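Long-range contact in transcription regulator PadR N-terminal domain-containing protein (Streptococcus mutans, PDB 3L7W), which probably regulates transcription by binding DNA through a winged helix-turn-helix domain, as other PadR-family proteins do: residues L15-I28 / R68-L81. Sequence-based numbering, arbitrary orientation.
Sequences LAIVSKHDSYGYDI and RKYYHLTDSGEKHL
S23 and Y71 form an antiparallel hydrogen-bonded pair where the linker between helices 7-20 and 25-32 joins the wing of a winged helix-turn-helix domain, the fold of PadR-type regulators. It is a worked example of how a short edge strand settles its polar groups. S23 N donates to Y71 O, and Y71 N returns a 2.8 Å bond to S23 O. Just past this pair a water bridges the start of helix 25-32 to strand 66-73, accepting a hydrogen bond from G25 N and donating to K69 O. A second water accepts from L73 N and donates to V18 O and to D22 OD1, linking strand, helix and loop.

D22 is therefore heavily engaged. H72 ND1 meets the syn side of D22 OD1 at 2.6 Å, with the oxygen close to the imidazole plane although ring and carboxylate stand 83° apart; OD2 bonds the hydroxyl of Y59 in the neighbouring wing strand 56-63. These donors would be expected to stabilise the carboxylate's negative charge.

Beyond S23, Y24 has CG wedged between its backbone N and carbonyl carbon (chi1 46°), which lays the ring against the R68 guanidinium; the planes are 22° apart and the centres of ring and guanidinium 4.1 Å apart, a stacked cation-pi pair. The CD2 edge of the same ring turns toward the face of Y70 in an offset edge-to-face pair.

Apolar packing ties helix 7-20 to the end of strand 66-73 through L73 and to helix 75-100 through L81. L81 CD1 rests on A16, and the two methyls of L73 reach different residues of the helix, CD1 lying 3.6 Å from L15 CG and CD2 pressing on S19 CB at a tight 3.3 Å.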
# COMPACT_ATOMS: atom_id res chain seq x y z
N LEU A 15 8.66 -5.93 11.34
CA LEU A 15 10.11 -5.84 11.42
C LEU A 15 10.54 -4.44 11.82
O LEU A 15 11.46 -4.28 12.63
CB LEU A 15 10.73 -6.23 10.09
CG LEU A 15 11.26 -7.66 9.97
CD1 LEU A 15 10.52 -8.62 10.88
CD2 LEU A 15 11.25 -8.13 8.53
N ALA A 16 9.88 -3.43 11.27
CA ALA A 16 10.27 -2.06 11.56
C ALA A 16 10.04 -1.79 13.03
O ALA A 16 10.89 -1.18 13.69
CB ALA A 16 9.50 -1.06 10.70
N ILE A 17 8.90 -2.24 13.54
CA ILE A 17 8.54 -2.00 14.93
C ILE A 17 9.52 -2.72 15.84
O ILE A 17 10.04 -2.15 16.80
CB ILE A 17 7.12 -2.50 15.22
CG1 ILE A 17 6.09 -1.62 14.49
CG2 ILE A 17 6.85 -2.47 16.70
CD1 ILE A 17 4.71 -2.17 14.54
N VAL A 18 9.78 -3.98 15.52
CA VAL A 18 10.65 -4.79 16.33
C VAL A 18 12.06 -4.25 16.28
O VAL A 18 12.83 -4.44 17.21
CB VAL A 18 10.59 -6.25 15.89
CG1 VAL A 18 11.58 -7.10 16.71
CG2 VAL A 18 9.17 -6.76 16.07
N SER A 19 12.41 -3.54 15.20
CA SER A 19 13.76 -3.00 15.10
C SER A 19 14.00 -1.91 16.13
O SER A 19 15.13 -1.70 16.55
CB SER A 19 14.04 -2.44 13.70
OG SER A 19 13.51 -1.14 13.58
N LYS A 20 12.94 -1.21 16.54
CA LYS A 20 13.11 -0.14 17.53
C LYS A 20 13.53 -0.79 18.83
O LYS A 20 14.60 -0.48 19.37
CB LYS A 20 11.82 0.65 17.73
CG LYS A 20 12.03 1.97 18.48
CD LYS A 20 10.70 2.67 18.75
CE LYS A 20 10.87 3.89 19.66
NZ LYS A 20 9.61 4.23 20.39
N HIS A 21 12.68 -1.69 19.31
CA HIS A 21 13.05 -2.54 20.43
C HIS A 21 12.33 -3.88 20.32
O HIS A 21 11.27 -3.98 19.69
CB HIS A 21 12.71 -1.87 21.77
CG HIS A 21 11.28 -1.44 21.90
ND1 HIS A 21 10.28 -2.30 22.29
CD2 HIS A 21 10.70 -0.23 21.71
CE1 HIS A 21 9.13 -1.64 22.33
NE2 HIS A 21 9.36 -0.39 21.98
N ASP A 22 12.91 -4.92 20.92
CA ASP A 22 12.21 -6.17 21.09
C ASP A 22 10.81 -5.86 21.61
O ASP A 22 10.65 -5.00 22.47
CB ASP A 22 12.91 -7.04 22.12
CG ASP A 22 14.28 -7.48 21.66
OD1 ASP A 22 14.70 -7.09 20.55
OD2 ASP A 22 14.93 -8.22 22.43
N SER A 23 9.80 -6.54 21.08
CA SER A 23 8.45 -6.34 21.59
C SER A 23 7.59 -7.58 21.52
O SER A 23 7.79 -8.46 20.69
CB SER A 23 7.76 -5.15 20.90
OG SER A 23 8.54 -4.63 19.85
N TYR A 24 6.61 -7.66 22.41
CA TYR A 24 5.70 -8.79 22.39
C TYR A 24 4.57 -8.49 21.42
O TYR A 24 4.39 -7.34 21.00
CB TYR A 24 5.17 -9.11 23.80
CG TYR A 24 4.71 -7.90 24.56
CD1 TYR A 24 3.41 -7.42 24.41
CD2 TYR A 24 5.56 -7.23 25.43
CE1 TYR A 24 2.98 -6.31 25.10
CE2 TYR A 24 5.14 -6.11 26.13
CZ TYR A 24 3.84 -5.66 25.96
OH TYR A 24 3.41 -4.54 26.65
N GLY A 25 3.85 -9.54 21.04
CA GLY A 25 2.88 -9.48 19.97
C GLY A 25 1.84 -8.40 20.15
O GLY A 25 1.55 -7.64 19.23
N TYR A 26 1.26 -8.32 21.35
CA TYR A 26 0.16 -7.39 21.58
C TYR A 26 0.63 -5.98 21.28
O TYR A 26 -0.08 -5.17 20.70
CB TYR A 26 -0.36 -7.52 23.00
CG TYR A 26 -1.38 -6.47 23.35
CD1 TYR A 26 -0.99 -5.28 23.95
CD2 TYR A 26 -2.73 -6.65 23.05
CE1 TYR A 26 -1.92 -4.29 24.27
CE2 TYR A 26 -3.67 -5.67 23.36
CZ TYR A 26 -3.26 -4.49 23.97
OH TYR A 26 -4.17 -3.51 24.29
N ASP A 27 1.87 -5.69 21.67
CA ASP A 27 2.44 -4.39 21.44
C ASP A 27 2.54 -4.11 19.94
O ASP A 27 2.21 -3.02 19.46
CB ASP A 27 3.83 -4.33 22.08
CG ASP A 27 4.28 -2.93 22.38
OD1 ASP A 27 3.40 -2.07 22.55
OD2 ASP A 27 5.50 -2.68 22.45
N ILE A 28 3.02 -5.09 19.19
CA ILE A 28 3.19 -4.92 17.76
C ILE A 28 1.81 -4.73 17.14
O ILE A 28 1.60 -3.84 16.33
CB ILE A 28 3.89 -6.12 17.14
CG1 ILE A 28 5.33 -6.20 17.63
CG2 ILE A 28 3.88 -6.02 15.63
CD1 ILE A 28 5.88 -7.63 17.65
N ARG A 68 5.82 -12.84 28.70
CA ARG A 68 5.42 -12.49 27.34
C ARG A 68 6.39 -13.09 26.35
O ARG A 68 7.57 -13.26 26.65
CB ARG A 68 5.49 -10.98 27.15
CG ARG A 68 4.60 -10.19 28.07
CD ARG A 68 3.18 -10.44 27.70
NE ARG A 68 2.36 -9.28 27.98
CZ ARG A 68 1.34 -8.91 27.22
NH1 ARG A 68 1.05 -9.62 26.13
NH2 ARG A 68 0.63 -7.84 27.54
N LYS A 69 5.91 -13.38 25.15
CA LYS A 69 6.78 -13.77 24.07
C LYS A 69 7.28 -12.51 23.37
O LYS A 69 6.49 -11.76 22.77
CB LYS A 69 6.04 -14.68 23.10
CG LYS A 69 6.83 -15.14 21.89
CD LYS A 69 5.88 -15.92 20.99
CE LYS A 69 6.58 -16.67 19.89
NZ LYS A 69 5.69 -17.73 19.33
N TYR A 70 8.57 -12.26 23.49
CA TYR A 70 9.18 -11.12 22.81
C TYR A 70 9.75 -11.53 21.48
O TYR A 70 10.26 -12.65 21.31
CB TYR A 70 10.28 -10.50 23.66
CG TYR A 70 9.74 -9.60 24.73
CD1 TYR A 70 9.20 -10.14 25.89
CD2 TYR A 70 9.73 -8.22 24.58
CE1 TYR A 70 8.69 -9.34 26.88
CE2 TYR A 70 9.22 -7.40 25.58
CZ TYR A 70 8.70 -7.97 26.72
OH TYR A 70 8.18 -7.20 27.73
N TYR A 71 9.64 -10.61 20.54
CA TYR A 71 10.24 -10.78 19.23
C TYR A 71 11.43 -9.86 19.15
O TYR A 71 11.43 -8.76 19.71
CB TYR A 71 9.24 -10.42 18.14
CG TYR A 71 8.07 -11.35 18.11
CD1 TYR A 71 6.91 -11.07 18.84
CD2 TYR A 71 8.11 -12.51 17.35
CE1 TYR A 71 5.83 -11.92 18.81
CE2 TYR A 71 7.03 -13.38 17.33
CZ TYR A 71 5.90 -13.08 18.06
OH TYR A 71 4.82 -13.95 18.04
N HIS A 72 12.45 -10.32 18.45
CA HIS A 72 13.69 -9.61 18.35
C HIS A 72 14.12 -9.69 16.90
O HIS A 72 14.10 -10.76 16.30
CB HIS A 72 14.74 -10.27 19.23
CG HIS A 72 16.11 -9.76 18.99
ND1 HIS A 72 16.54 -8.54 19.48
CD2 HIS A 72 17.14 -10.26 18.27
CE1 HIS A 72 17.79 -8.33 19.09
NE2 HIS A 72 18.18 -9.37 18.36
N LEU A 73 14.51 -8.55 16.34
CA LEU A 73 14.97 -8.50 14.97
C LEU A 73 16.38 -9.09 14.85
O LEU A 73 17.33 -8.55 15.41
CB LEU A 73 14.98 -7.04 14.50
CG LEU A 73 15.13 -6.85 12.99
CD1 LEU A 73 14.02 -7.59 12.25
CD2 LEU A 73 15.11 -5.35 12.66
N THR A 74 16.50 -10.19 14.13
CA THR A 74 17.82 -10.78 13.91
C THR A 74 18.59 -9.93 12.91
O THR A 74 18.01 -9.06 12.24
CB THR A 74 17.71 -12.20 13.35
OG1 THR A 74 17.14 -12.15 12.03
CG2 THR A 74 16.83 -13.07 14.25
N ASP A 75 19.89 -10.17 12.81
CA ASP A 75 20.70 -9.53 11.79
C ASP A 75 20.08 -9.84 10.43
O ASP A 75 20.01 -8.98 9.55
CB ASP A 75 22.14 -10.07 11.84
CG ASP A 75 22.85 -9.74 13.14
OD1 ASP A 75 22.55 -8.70 13.76
OD2 ASP A 75 23.72 -10.54 13.55
N SER A 76 19.63 -11.07 10.26
CA SER A 76 18.95 -11.47 9.05
C SER A 76 17.73 -10.58 8.84
O SER A 76 17.38 -10.21 7.71
CB SER A 76 18.48 -12.91 9.18
OG SER A 76 18.09 -13.41 7.92
N GLY A 77 17.08 -10.27 9.96
CA GLY A 77 15.88 -9.48 9.94
C GLY A 77 16.26 -8.07 9.57
O GLY A 77 15.59 -7.44 8.75
N GLU A 78 17.35 -7.58 10.16
CA GLU A 78 17.81 -6.23 9.91
C GLU A 78 18.10 -6.04 8.44
O GLU A 78 17.63 -5.09 7.83
CB GLU A 78 19.03 -5.87 10.76
CG GLU A 78 18.69 -5.32 12.14
CD GLU A 78 19.92 -5.12 13.03
OE1 GLU A 78 21.05 -5.06 12.49
OE2 GLU A 78 19.75 -5.02 14.26
N LYS A 79 18.87 -6.96 7.86
CA LYS A 79 19.16 -6.89 6.44
C LYS A 79 17.85 -6.86 5.63
O LYS A 79 17.70 -6.08 4.69
CB LYS A 79 20.01 -8.08 6.01
CG LYS A 79 20.47 -8.01 4.56
CD LYS A 79 21.67 -8.89 4.33
CE LYS A 79 22.27 -8.64 2.95
NZ LYS A 79 23.49 -9.46 2.73
N HIS A 80 16.92 -7.72 6.02
CA HIS A 80 15.66 -7.84 5.32
C HIS A 80 14.82 -6.57 5.45
O HIS A 80 14.16 -6.14 4.49
CB HIS A 80 14.87 -9.02 5.85
CG HIS A 80 13.68 -9.36 5.01
ND1 HIS A 80 13.75 -9.47 3.64
CD2 HIS A 80 12.40 -9.63 5.35
CE1 HIS A 80 12.55 -9.79 3.17
NE2 HIS A 80 11.72 -9.89 4.19
N LEU A 81 14.85 -5.97 6.64
CA LEU A 81 14.10 -4.76 6.90
C LEU A 81 14.56 -3.63 5.97
O LEU A 81 13.74 -2.81 5.52
CB LEU A 81 14.22 -4.34 8.36
CG LEU A 81 13.66 -2.96 8.71
CD1 LEU A 81 12.16 -2.91 8.39
CD2 LEU A 81 13.91 -2.62 10.17
O HOH W 1 14.54 -6.31 18.04
O HOH W 2 3.91 -11.95 22.16